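Local coordinates for glycosyltransferase Gtf1 (Streptococcus pneumoniae, PDB 4PQG), which is a glycosyltransferase of the GT-B clan, with an extended beta-sheet domain beside its two Rossmann-like lobes, and holds uridine-5'-diphosphate in this structure, at residues Y12-G17 against V224-E229; F208-M213 against G233-E238; L331-R336 against E403-A408; T361-G366 against Q388-A393. All blocks are in the same frame, centred on the assembly; numbering follows the deposited sequence.

From the N terminus, strand 10-15 opens interaction 1, whose loop closes some 200 residues later on strand 223-226, after the chain has built the long antiparallel sheet. Helix 205-215 lies inside that loop and pairs with helix 233-240 beyond it, so interactions 1 and 2 cross; they touch where Ile14 CD1 meets Met213 SD at 4.1 Å. Together they join the N-terminal parallel sheet to the helices packed on it. Interaction 3 opens only after both have closed, and interaction 4 is nested within its loop. These two share one parallel sheet through neighbouring strands 330-334 and 361-365, and both reach uridine-5'-diphosphate.

Interaction 1 of 4, residues Y12-G17 against V224-E229; sequences YNINLG and VILDRE
Ile14 and its backbone sit at the centre of the pairing of Y12-G17 with V224-E229, two adjacent parallel strands in the middle of the seven-stranded sheet of the N-terminal Rossmann-like lobe. Ile225 binds both ways: its N gives a hydrogen bond to Tyr12 O at 2.7 Å, and its O accepts from Ile14 N at 2.9 Å. On one face CD1 of Ile14 reaches Val224 CG1, while its CG2 meets Leu226 CD1 at 3.7 Å. On the other, Asn13 and Ile225 run side by side. Where the strands end, Ile14 O receives two donors, Asp227 N at 2.8 Å in the carbonyl plane and the longer Arg228 N, so the turn after Leu226 stays fastened to the strand. CG of Asn15 stands anti to the backbone N (chi1 -165°), which brings the amide alongside Arg228, its plane only 21° from that of the guanidinium. Leu16 crosses the same arginine at about a right angle, its CG 3.8 Å from Arg228 CB. Helix 24-38 supplies the second shell: Glu26 takes Asn15 ND2 and forms a salt bridge with Arg228, whereas Arg32 binds Asn13 OD1 and pairs with Asp227, which also bonds His250. Asn15 OD1 lies at the edge of the Arg228 guanidinium, near its plane, and accepts a weak hydrogen bond from Arg228 NE at 3.2 Å.

Interaction 2 of 4, residues F208-M213 against G233-E238; sequences FVRAFM and GQVVFE
Val235 points toward helix 205-215 and presses its CG1 against the backbone of Arg210, 3.3 Å from Arg210 CA. With CG1 anti to the backbone N (chi1 171°), the branch lies across the start of the arginine side chain, near CB, and also meets Val209 CG1 at 4.1 Å. Its other methyl, CG2, sits over one face of the Arg210 guanidinium, toward the rim. The arginine runs out extended and then bends at chi3, reaching across the contact to Glu238. NH1 and NH2 both donate to a single carboxylate oxygen, Glu238 OE1, at 2.8 Å and 2.7 Å, an end-on salt bridge with the two flat groups only 28° apart. NH1 has a second acidic partner in Glu239. These residues join helices 205-215 and 233-240, which flank strand 223-226 in sequence as a helix-strand-helix succession of the N-terminal Rossmann-like lobe; the short axes run nearly parallel, 9.3 Å apart at an angle of 23°. On the buried side Met213, bent at chi2 and chi3, turns its methyl to Val236, CE lying 4.1 Å from Val236 O and 4.3 Å from Val236 CG1, and Val236 in turn lies against Leu226 of the sheet.

Interaction 3 of 4, residues L331-R336 against E403-A408; sequences LITASR and EVYLTA. With UDP (uridine-5'-diphosphate), chain C.
The Tyr405 ring packs against the backbone of Ile332 to Ala334, the close-fitting part of the contact. A chi1 of -174° swings the ring away from its own N and along strand 330-334, so that Ile332 O lies over one face, offset toward the rim, and OH arrives at Ala334. There Ala334 N donates to Tyr405 OH at 3.0 Å; the hydroxyl is also hydrogen-bonded to Thr417, at the start of helix 416-423. Nearby, Thr333 OG1 donates to Leu406 O at 2.6 Å, almost in line with the carbonyl, and so satisfies a buried polar pair just where the strands splay apart. Before that point, two backbone bonds hold the parallel pair: Ile332 N to Val404 O at 3.0 Å and Leu406 N to Ile332 O at 2.9 Å. On the face shared with helix 343-353, Leu331 lies alongside Val404 and touches Leu406 through their CD1 methyls, 3.9 Å apart. Past Ala334 the contact ends: partly exposed Arg336 turns from E403-A408 to the ligand. Its NE and NH2 point at the terminal phosphate edge-on, bonding UDP O2B at 2.9 Å and O1B at 2.8 Å in nearly straight lines, while Glu340 pairs with NH2 as well. A nucleoside diphosphate held at the C-terminal ends of parallel strands is usual for Rossmann-like folds, here in the C-terminal lobe of the GT-B fold.

Interaction 4 of 4, residues T361-G366 against Q388-A393; sequences TFDIYG and QLKGHA. With UDP (uridine-5'-diphosphate), chain C.
Tyr365 and Lys390 both place CG beside the backbone N (chi1 -69° and -55°), which sends the two side chains the same way and lays the lysine on the ring. Lys390 CB sits over the face, 3.7 Å from the centroid of the Tyr365 ring, a CH-pi contact, and bends at chi2 and chi3 carry the chain past Tyr365 OH and Asp363. The strands belong to a beta-alpha-beta unit with helix 371-380 in the C-terminal Rossmann-like lobe, strand 387-391 forming the edge of its parallel sheet. Ile364 bonds both ways, its N to Gln388 O and its O to Lys390 N, each at 2.8 Å, and Gln388 N donates to Phe362 O. On the helix side, Ile364 CD1 touches Leu389 CD1. Tyr402 bonds both Asp363 and Tyr365 OH. The backbone angles of Gly366 and Gly391 leave no room for a CB beside the preceding carbonyl O. Gly366 N donates to Gly391 O at 2.8 Å from above the carbonyl plane, while a water bridges Ile364 O, Gly366 O and Gly391 N. This turn delivers His392 and Ala393 to the uracil of UDP. UDP N3 lies over the centre of one face of the His392 ring, 3.3 Å above its plane, and Tyr27 bonds His392 NE2. Ala393 reads the base edge with its backbone: N donates to UDP O4 at 2.9 Å, and UDP N3 to Ala393 O at 2.7 Å.

Interaction 1 of 4, residues Y12-G17 against V224-E229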
# COMPACT_ATOMS: atom_id res chain seq x y z
N TYR A 12 5.92 -8.66 14.47
CA TYR A 12 5.11 -7.45 14.40
C TYR A 12 5.63 -6.63 13.24
O TYR A 12 6.83 -6.37 13.15
CB TYR A 12 5.20 -6.63 15.70
CG TYR A 12 4.65 -7.38 16.90
CD1 TYR A 12 3.28 -7.41 17.18
CD2 TYR A 12 5.51 -8.10 17.74
CE1 TYR A 12 2.78 -8.12 18.26
CE2 TYR A 12 5.02 -8.81 18.83
CZ TYR A 12 3.66 -8.82 19.08
OH TYR A 12 3.20 -9.55 20.15
N ASN A 13 4.72 -6.23 12.36
CA ASN A 13 5.07 -5.44 11.19
C ASN A 13 4.34 -4.10 11.28
O ASN A 13 3.12 -4.08 11.52
CB ASN A 13 4.62 -6.17 9.92
CG ASN A 13 5.11 -7.61 9.86
OD1 ASN A 13 6.01 -7.92 9.10
ND2 ASN A 13 4.49 -8.50 10.65
N ILE A 14 5.06 -3.01 11.06
CA ILE A 14 4.55 -1.66 11.28
C ILE A 14 4.52 -0.82 9.99
O ILE A 14 5.54 -0.68 9.30
CB ILE A 14 5.36 -0.93 12.39
CG1 ILE A 14 5.13 -1.64 13.74
CG2 ILE A 14 4.92 0.52 12.51
CD1 ILE A 14 6.10 -1.25 14.84
N ASN A 15 3.34 -0.31 9.67
CA ASN A 15 3.13 0.53 8.50
C ASN A 15 2.26 1.71 8.96
O ASN A 15 1.63 1.65 10.02
CB ASN A 15 2.44 -0.28 7.40
CG ASN A 15 2.50 0.40 6.02
OD1 ASN A 15 3.03 1.49 5.85
ND2 ASN A 15 1.94 -0.27 5.03
N LEU A 16 2.22 2.78 8.17
CA LEU A 16 1.32 3.88 8.49
C LEU A 16 -0.14 3.54 8.19
O LEU A 16 -0.98 3.54 9.08
CB LEU A 16 1.76 5.19 7.80
CG LEU A 16 3.22 5.57 8.10
CD1 LEU A 16 3.60 6.85 7.39
CD2 LEU A 16 3.45 5.67 9.60
N GLY A 17 -0.43 3.22 6.94
CA GLY A 17 -1.82 3.12 6.52
C GLY A 17 -2.06 2.15 5.40
O GLY A 17 -1.17 1.39 5.00
N VAL A 224 10.35 -7.16 15.41
CA VAL A 224 9.61 -6.00 14.92
C VAL A 224 10.19 -5.64 13.55
O VAL A 224 11.39 -5.39 13.41
CB VAL A 224 9.68 -4.81 15.91
CG1 VAL A 224 9.01 -3.56 15.33
CG2 VAL A 224 9.03 -5.20 17.24
N ILE A 225 9.33 -5.67 12.54
CA ILE A 225 9.70 -5.29 11.19
C ILE A 225 9.01 -3.97 10.86
O ILE A 225 7.78 -3.86 10.85
CB ILE A 225 9.31 -6.36 10.17
CG1 ILE A 225 9.93 -7.71 10.56
CG2 ILE A 225 9.70 -5.93 8.76
CD1 ILE A 225 9.52 -8.87 9.69
N LEU A 226 9.84 -2.98 10.56
CA LEU A 226 9.38 -1.63 10.29
C LEU A 226 9.34 -1.31 8.79
O LEU A 226 10.37 -1.18 8.13
CB LEU A 226 10.28 -0.65 11.03
CG LEU A 226 9.91 0.82 11.10
CD1 LEU A 226 8.51 1.00 11.67
CD2 LEU A 226 10.94 1.52 11.98
N ASP A 227 8.13 -1.16 8.27
CA ASP A 227 7.94 -0.83 6.86
C ASP A 227 7.92 0.66 6.54
O ASP A 227 8.57 1.12 5.58
CB ASP A 227 6.71 -1.55 6.33
CG ASP A 227 6.96 -3.03 6.17
OD1 ASP A 227 7.85 -3.35 5.34
OD2 ASP A 227 6.32 -3.85 6.88
N ARG A 228 7.18 1.40 7.35
CA ARG A 228 7.07 2.85 7.25
C ARG A 228 6.91 3.40 8.64
O ARG A 228 6.23 2.79 9.48
CB ARG A 228 5.82 3.22 6.51
CG ARG A 228 5.92 3.30 5.02
CD ARG A 228 4.72 4.14 4.62
NE ARG A 228 3.92 3.54 3.55
CZ ARG A 228 4.07 3.85 2.27
NH1 ARG A 228 5.00 4.73 1.92
NH2 ARG A 228 3.29 3.28 1.36
N GLU A 229 7.46 4.60 8.86
CA GLU A 229 7.79 5.01 10.23
C GLU A 229 7.76 6.52 10.46
O GLU A 229 8.16 7.00 11.54
CB GLU A 229 9.16 4.38 10.59
CG GLU A 229 10.18 5.22 11.35
CD GLU A 229 11.00 6.18 10.49
OE1 GLU A 229 10.70 6.40 9.29
OE2 GLU A 229 11.96 6.75 11.05
O HOH W 1 0.85 3.56 4.40

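Interaction 2 of 4, residues F208-M213 against G233-E238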
# COMPACT_ATOMS: atom_id res chain seq x y z
N PHE A 208 1.65 8.24 22.89
CA PHE A 208 0.56 7.31 22.68
C PHE A 208 1.08 6.03 22.01
O PHE A 208 0.78 4.91 22.45
CB PHE A 208 -0.50 8.00 21.81
CG PHE A 208 -1.73 7.17 21.54
CD1 PHE A 208 -2.52 6.69 22.58
CD2 PHE A 208 -2.13 6.92 20.23
CE1 PHE A 208 -3.67 5.97 22.32
CE2 PHE A 208 -3.28 6.20 19.97
CZ PHE A 208 -4.05 5.72 21.02
N VAL A 209 1.88 6.20 20.96
CA VAL A 209 2.51 5.06 20.27
C VAL A 209 3.47 4.32 21.21
O VAL A 209 3.55 3.10 21.16
CB VAL A 209 3.21 5.50 18.96
CG1 VAL A 209 4.04 4.38 18.36
CG2 VAL A 209 2.14 5.97 17.96
N ARG A 210 4.17 5.05 22.07
CA ARG A 210 5.02 4.40 23.08
C ARG A 210 4.20 3.46 23.97
O ARG A 210 4.59 2.30 24.17
CB ARG A 210 5.77 5.43 23.94
CG ARG A 210 6.94 4.81 24.68
CD ARG A 210 7.60 5.79 25.62
NE ARG A 210 8.38 6.79 24.90
CZ ARG A 210 9.54 6.56 24.27
NH1 ARG A 210 10.08 5.34 24.25
NH2 ARG A 210 10.16 7.55 23.65
N ALA A 211 3.07 3.95 24.48
CA ALA A 211 2.16 3.17 25.32
C ALA A 211 1.67 1.95 24.58
O ALA A 211 1.57 0.85 25.14
CB ALA A 211 0.98 4.03 25.76
N PHE A 212 1.34 2.14 23.30
CA PHE A 212 0.99 1.03 22.44
C PHE A 212 2.12 -0.02 22.38
O PHE A 212 1.90 -1.22 22.64
CB PHE A 212 0.68 1.51 21.03
CG PHE A 212 0.61 0.39 20.03
CD1 PHE A 212 -0.51 -0.43 19.97
CD2 PHE A 212 1.68 0.12 19.20
CE1 PHE A 212 -0.57 -1.49 19.07
CE2 PHE A 212 1.64 -0.94 18.30
CZ PHE A 212 0.51 -1.75 18.24
N MET A 213 3.33 0.44 22.06
CA MET A 213 4.48 -0.46 21.98
C MET A 213 4.70 -1.25 23.28
O MET A 213 4.89 -2.46 23.23
CB MET A 213 5.75 0.30 21.60
CG MET A 213 5.76 0.85 20.18
SD MET A 213 5.71 -0.38 18.86
CE MET A 213 7.36 -1.08 18.98
N GLY A 233 9.28 6.74 14.39
CA GLY A 233 10.59 6.06 14.33
C GLY A 233 11.35 5.92 15.64
O GLY A 233 11.77 4.82 16.00
N GLN A 234 11.54 7.02 16.33
CA GLN A 234 12.29 7.02 17.56
C GLN A 234 11.67 6.11 18.62
O GLN A 234 12.37 5.34 19.28
CB GLN A 234 12.36 8.42 18.10
CG GLN A 234 13.21 8.56 19.34
CD GLN A 234 13.59 10.00 19.56
OE1 GLN A 234 13.60 10.79 18.62
NE2 GLN A 234 13.88 10.35 20.81
N VAL A 235 10.35 6.23 18.78
CA VAL A 235 9.58 5.44 19.76
C VAL A 235 9.60 3.95 19.41
O VAL A 235 9.76 3.10 20.29
CB VAL A 235 8.13 5.96 19.86
CG1 VAL A 235 7.29 5.03 20.70
CG2 VAL A 235 8.12 7.37 20.45
N VAL A 236 9.43 3.63 18.13
CA VAL A 236 9.54 2.25 17.68
C VAL A 236 10.96 1.68 17.94
O VAL A 236 11.12 0.57 18.47
CB VAL A 236 9.13 2.11 16.19
CG1 VAL A 236 9.38 0.70 15.66
CG2 VAL A 236 7.66 2.46 16.03
N PHE A 237 11.98 2.46 17.57
CA PHE A 237 13.38 2.07 17.75
C PHE A 237 13.66 1.77 19.22
O PHE A 237 14.20 0.71 19.55
CB PHE A 237 14.35 3.15 17.21
CG PHE A 237 14.77 2.94 15.77
CD1 PHE A 237 16.11 3.05 15.40
CD2 PHE A 237 13.83 2.63 14.78
CE1 PHE A 237 16.52 2.85 14.09
CE2 PHE A 237 14.23 2.43 13.46
CZ PHE A 237 15.58 2.54 13.11
N GLU A 238 13.26 2.69 20.10
CA GLU A 238 13.54 2.56 21.52
C GLU A 238 12.86 1.35 22.13
O GLU A 238 13.50 0.55 22.83
CB GLU A 238 13.13 3.83 22.25
CG GLU A 238 14.10 4.98 22.03
CD GLU A 238 13.60 6.28 22.63
OE1 GLU A 238 12.45 6.32 23.12
OE2 GLU A 238 14.35 7.27 22.60

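Interaction 3 of 4, residues L331-R336 against E403-A408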
# COMPACT_ATOMS: atom_id res chain seq x y z
N LEU A 331 -1.46 -4.71 -24.86
CA LEU A 331 -0.43 -4.22 -23.94
C LEU A 331 -1.04 -3.89 -22.57
O LEU A 331 -2.21 -3.51 -22.47
CB LEU A 331 0.29 -3.00 -24.53
CG LEU A 331 0.84 -3.14 -25.97
CD1 LEU A 331 1.34 -1.81 -26.51
CD2 LEU A 331 1.92 -4.19 -26.06
N ILE A 332 -0.25 -4.03 -21.52
CA ILE A 332 -0.72 -3.77 -20.16
C ILE A 332 0.35 -3.03 -19.33
O ILE A 332 1.55 -3.22 -19.55
CB ILE A 332 -1.25 -5.08 -19.47
CG1 ILE A 332 -1.78 -4.79 -18.05
CG2 ILE A 332 -0.19 -6.16 -19.48
CD1 ILE A 332 -2.28 -6.03 -17.33
N THR A 333 -0.09 -2.15 -18.43
CA THR A 333 0.74 -1.65 -17.33
C THR A 333 -0.13 -1.59 -16.07
O THR A 333 -1.36 -1.51 -16.16
CB THR A 333 1.43 -0.30 -17.62
OG1 THR A 333 2.51 -0.12 -16.70
CG2 THR A 333 0.48 0.88 -17.49
N ALA A 334 0.52 -1.68 -14.91
CA ALA A 334 -0.22 -1.75 -13.64
C ALA A 334 0.59 -1.04 -12.58
O ALA A 334 1.68 -1.49 -12.21
CB ALA A 334 -0.52 -3.19 -13.25
N SER A 335 0.08 0.10 -12.13
CA SER A 335 0.77 0.92 -11.13
C SER A 335 -0.14 2.01 -10.58
O SER A 335 -1.18 2.36 -11.18
CB SER A 335 2.03 1.57 -11.73
OG SER A 335 1.72 2.64 -12.62
N ARG A 336 0.26 2.55 -9.44
CA ARG A 336 -0.22 3.86 -9.05
C ARG A 336 -0.08 4.80 -10.26
O ARG A 336 0.92 4.76 -10.98
CB ARG A 336 0.58 4.42 -7.88
CG ARG A 336 0.47 3.61 -6.59
CD ARG A 336 1.45 4.13 -5.53
NE ARG A 336 2.83 3.79 -5.88
CZ ARG A 336 3.78 4.68 -6.12
NH1 ARG A 336 3.52 5.99 -6.08
NH2 ARG A 336 5.01 4.27 -6.43
N GLU A 403 -0.47 -9.73 -23.88
CA GLU A 403 0.74 -10.22 -24.50
C GLU A 403 2.02 -9.66 -23.92
O GLU A 403 2.95 -10.42 -23.65
CB GLU A 403 0.68 -10.04 -26.02
CG GLU A 403 -0.30 -11.01 -26.67
CD GLU A 403 -0.28 -10.96 -28.18
OE1 GLU A 403 0.07 -9.90 -28.75
OE2 GLU A 403 -0.65 -11.98 -28.81
N VAL A 404 2.07 -8.34 -23.71
CA VAL A 404 3.30 -7.67 -23.30
C VAL A 404 3.01 -6.62 -22.21
O VAL A 404 1.98 -5.94 -22.26
CB VAL A 404 3.99 -6.96 -24.49
CG1 VAL A 404 5.25 -6.20 -24.04
CG2 VAL A 404 4.34 -7.96 -25.60
N TYR A 405 3.92 -6.50 -21.25
CA TYR A 405 3.83 -5.51 -20.18
C TYR A 405 4.80 -4.36 -20.47
O TYR A 405 5.95 -4.60 -20.83
CB TYR A 405 4.19 -6.15 -18.82
CG TYR A 405 3.98 -5.21 -17.64
CD1 TYR A 405 2.81 -5.26 -16.89
CD2 TYR A 405 4.96 -4.27 -17.29
CE1 TYR A 405 2.61 -4.38 -15.82
CE2 TYR A 405 4.76 -3.39 -16.23
CZ TYR A 405 3.59 -3.45 -15.51
OH TYR A 405 3.40 -2.57 -14.46
N LEU A 406 4.32 -3.13 -20.27
CA LEU A 406 5.11 -1.89 -20.41
C LEU A 406 5.30 -1.11 -19.09
O LEU A 406 4.37 -0.95 -18.32
CB LEU A 406 4.43 -0.95 -21.40
CG LEU A 406 4.07 -1.43 -22.80
CD1 LEU A 406 3.44 -0.28 -23.58
CD2 LEU A 406 5.32 -1.94 -23.51
N THR A 407 6.50 -0.57 -18.88
CA THR A 407 6.81 0.28 -17.73
C THR A 407 7.75 1.36 -18.23
O THR A 407 8.68 1.08 -19.01
CB THR A 407 7.49 -0.51 -16.57
OG1 THR A 407 8.15 0.41 -15.68
CG2 THR A 407 8.55 -1.50 -17.11
N ALA A 408 7.46 2.58 -17.80
CA ALA A 408 8.31 3.75 -17.99
C ALA A 408 8.74 4.31 -16.64
O ALA A 408 9.18 5.46 -16.54
CB ALA A 408 7.54 4.79 -18.79
N1 UDP C . -1.94 -3.31 -7.92
C2 UDP C . -3.25 -3.84 -7.90
N3 UDP C . -4.14 -3.41 -8.77
C4 UDP C . -3.86 -2.46 -9.69
C5 UDP C . -2.58 -1.90 -9.74
C6 UDP C . -1.62 -2.36 -8.82
O2 UDP C . -3.57 -4.73 -7.07
O4 UDP C . -4.76 -2.11 -10.48
C1' UDP C . -0.96 -3.84 -6.96
C2' UDP C . 0.01 -4.75 -7.71
O2' UDP C . -0.45 -6.10 -7.86
C3' UDP C . 1.29 -4.68 -6.90
C4' UDP C . 1.20 -3.33 -6.19
O4' UDP C . -0.13 -2.83 -6.40
O3' UDP C . 1.34 -5.73 -5.93
C5' UDP C . 2.19 -2.30 -6.74
O5' UDP C . 3.50 -2.67 -6.32
PA UDP C . 4.80 -2.20 -7.14
O1A UDP C . 6.02 -2.73 -6.44
O2A UDP C . 4.57 -2.59 -8.58
O3A UDP C . 4.74 -0.59 -7.23
PB UDP C . 4.78 0.54 -6.09
O1B UDP C . 5.69 1.60 -6.66
O2B UDP C . 3.33 0.98 -5.93
O3B UDP C . 5.39 -0.11 -4.86

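Interaction 4 of 4, residues T361-G366 against Q388-A393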
# COMPACT_ATOMS: atom_id res chain seq x y z
N THR A 361 -3.63 -2.58 -28.51
CA THR A 361 -4.37 -1.99 -27.38
C THR A 361 -3.49 -1.88 -26.14
O THR A 361 -2.47 -2.56 -26.04
CB THR A 361 -5.64 -2.77 -27.02
OG1 THR A 361 -5.30 -4.15 -26.86
CG2 THR A 361 -6.72 -2.58 -28.09
N PHE A 362 -3.89 -1.02 -25.21
CA PHE A 362 -3.09 -0.69 -24.02
C PHE A 362 -4.05 -0.42 -22.88
O PHE A 362 -4.73 0.59 -22.88
CB PHE A 362 -2.22 0.56 -24.28
CG PHE A 362 -1.33 0.97 -23.12
CD1 PHE A 362 -0.83 0.02 -22.22
CD2 PHE A 362 -0.96 2.30 -22.95
CE1 PHE A 362 0.01 0.41 -21.16
CE2 PHE A 362 -0.13 2.68 -21.91
CZ PHE A 362 0.35 1.73 -21.01
N ASP A 363 -4.11 -1.36 -21.93
CA ASP A 363 -4.92 -1.21 -20.72
C ASP A 363 -4.06 -0.78 -19.55
O ASP A 363 -2.98 -1.33 -19.32
CB ASP A 363 -5.68 -2.51 -20.40
CG ASP A 363 -6.91 -2.70 -21.28
OD1 ASP A 363 -7.39 -1.71 -21.89
OD2 ASP A 363 -7.40 -3.85 -21.36
N ILE A 364 -4.54 0.23 -18.82
CA ILE A 364 -3.81 0.85 -17.72
C ILE A 364 -4.54 0.61 -16.40
O ILE A 364 -5.63 1.14 -16.18
CB ILE A 364 -3.59 2.37 -17.96
CG1 ILE A 364 -2.73 2.61 -19.22
CG2 ILE A 364 -2.92 3.03 -16.77
CD1 ILE A 364 -2.75 4.04 -19.73
N TYR A 365 -3.95 -0.21 -15.54
CA TYR A 365 -4.53 -0.55 -14.23
C TYR A 365 -3.90 0.28 -13.12
O TYR A 365 -2.72 0.57 -13.16
CB TYR A 365 -4.33 -2.04 -13.93
CG TYR A 365 -5.16 -2.93 -14.83
CD1 TYR A 365 -6.40 -3.40 -14.41
CD2 TYR A 365 -4.72 -3.27 -16.10
CE1 TYR A 365 -7.18 -4.20 -15.22
CE2 TYR A 365 -5.49 -4.07 -16.93
CZ TYR A 365 -6.72 -4.52 -16.49
OH TYR A 365 -7.48 -5.32 -17.31
N GLY A 366 -4.71 0.68 -12.15
CA GLY A 366 -4.24 1.47 -11.01
C GLY A 366 -5.05 2.74 -10.81
O GLY A 366 -5.95 3.04 -11.59
N GLN A 388 -7.20 2.53 -22.56
CA GLN A 388 -8.21 2.67 -21.49
C GLN A 388 -7.65 2.52 -20.07
O GLN A 388 -6.74 1.73 -19.82
CB GLN A 388 -9.37 1.69 -21.71
CG GLN A 388 -10.29 2.09 -22.85
CD GLN A 388 -11.15 0.95 -23.36
OE1 GLN A 388 -11.29 -0.09 -22.70
NE2 GLN A 388 -11.73 1.14 -24.55
N LEU A 389 -8.24 3.30 -19.15
CA LEU A 389 -7.95 3.24 -17.73
C LEU A 389 -8.95 2.28 -17.10
O LEU A 389 -10.16 2.47 -17.20
CB LEU A 389 -8.09 4.62 -17.09
CG LEU A 389 -6.95 5.65 -17.13
CD1 LEU A 389 -6.37 5.83 -18.52
CD2 LEU A 389 -7.42 6.99 -16.57
N LYS A 390 -8.43 1.27 -16.44
CA LYS A 390 -9.27 0.20 -15.91
C LYS A 390 -9.56 0.36 -14.42
O LYS A 390 -10.39 -0.36 -13.89
CB LYS A 390 -8.62 -1.16 -16.16
CG LYS A 390 -8.28 -1.42 -17.62
CD LYS A 390 -9.53 -1.45 -18.50
CE LYS A 390 -10.15 -2.83 -18.48
NZ LYS A 390 -11.54 -2.80 -19.01
N GLY A 391 -8.87 1.29 -13.75
CA GLY A 391 -9.02 1.43 -12.30
C GLY A 391 -8.09 0.48 -11.57
O GLY A 391 -7.34 -0.27 -12.20
N HIS A 392 -8.14 0.50 -10.24
CA HIS A 392 -7.33 -0.41 -9.43
C HIS A 392 -8.09 -1.70 -9.33
O HIS A 392 -9.25 -1.71 -8.92
CB HIS A 392 -7.10 0.19 -8.04
CG HIS A 392 -6.06 -0.54 -7.23
ND1 HIS A 392 -4.77 -0.14 -7.17
CD2 HIS A 392 -6.16 -1.68 -6.42
CE1 HIS A 392 -4.08 -0.98 -6.38
NE2 HIS A 392 -4.93 -1.92 -5.92
N ALA A 393 -7.46 -2.81 -9.74
CA ALA A 393 -8.17 -4.09 -9.72
C ALA A 393 -7.38 -5.24 -9.08
O ALA A 393 -6.19 -5.12 -8.81
CB ALA A 393 -8.64 -4.45 -11.13
N1 UDP C . -1.94 -3.31 -7.92
C2 UDP C . -3.25 -3.84 -7.90
N3 UDP C . -4.14 -3.41 -8.77
C4 UDP C . -3.86 -2.46 -9.69
C5 UDP C . -2.58 -1.90 -9.74
C6 UDP C . -1.62 -2.36 -8.82
O2 UDP C . -3.57 -4.73 -7.07
O4 UDP C . -4.76 -2.11 -10.48
C1' UDP C . -0.96 -3.84 -6.96
C2' UDP C . 0.01 -4.75 -7.71
O2' UDP C . -0.45 -6.10 -7.86
C3' UDP C . 1.29 -4.68 -6.90
C4' UDP C . 1.20 -3.33 -6.19
O4' UDP C . -0.13 -2.83 -6.40
O3' UDP C . 1.34 -5.73 -5.93
C5' UDP C . 2.19 -2.30 -6.74
O5' UDP C . 3.50 -2.67 -6.32
PA UDP C . 4.80 -2.20 -7.14
O1A UDP C . 6.02 -2.73 -6.44
O2A UDP C . 4.57 -2.59 -8.58
O3A UDP C . 4.74 -0.59 -7.23
PB UDP C . 4.78 0.54 -6.09
O1B UDP C . 5.69 1.60 -6.66
O2B UDP C . 3.33 0.98 -5.93
O3B UDP C . 5.39 -0.11 -4.86
O HOH W 2 -6.55 2.86 -14.30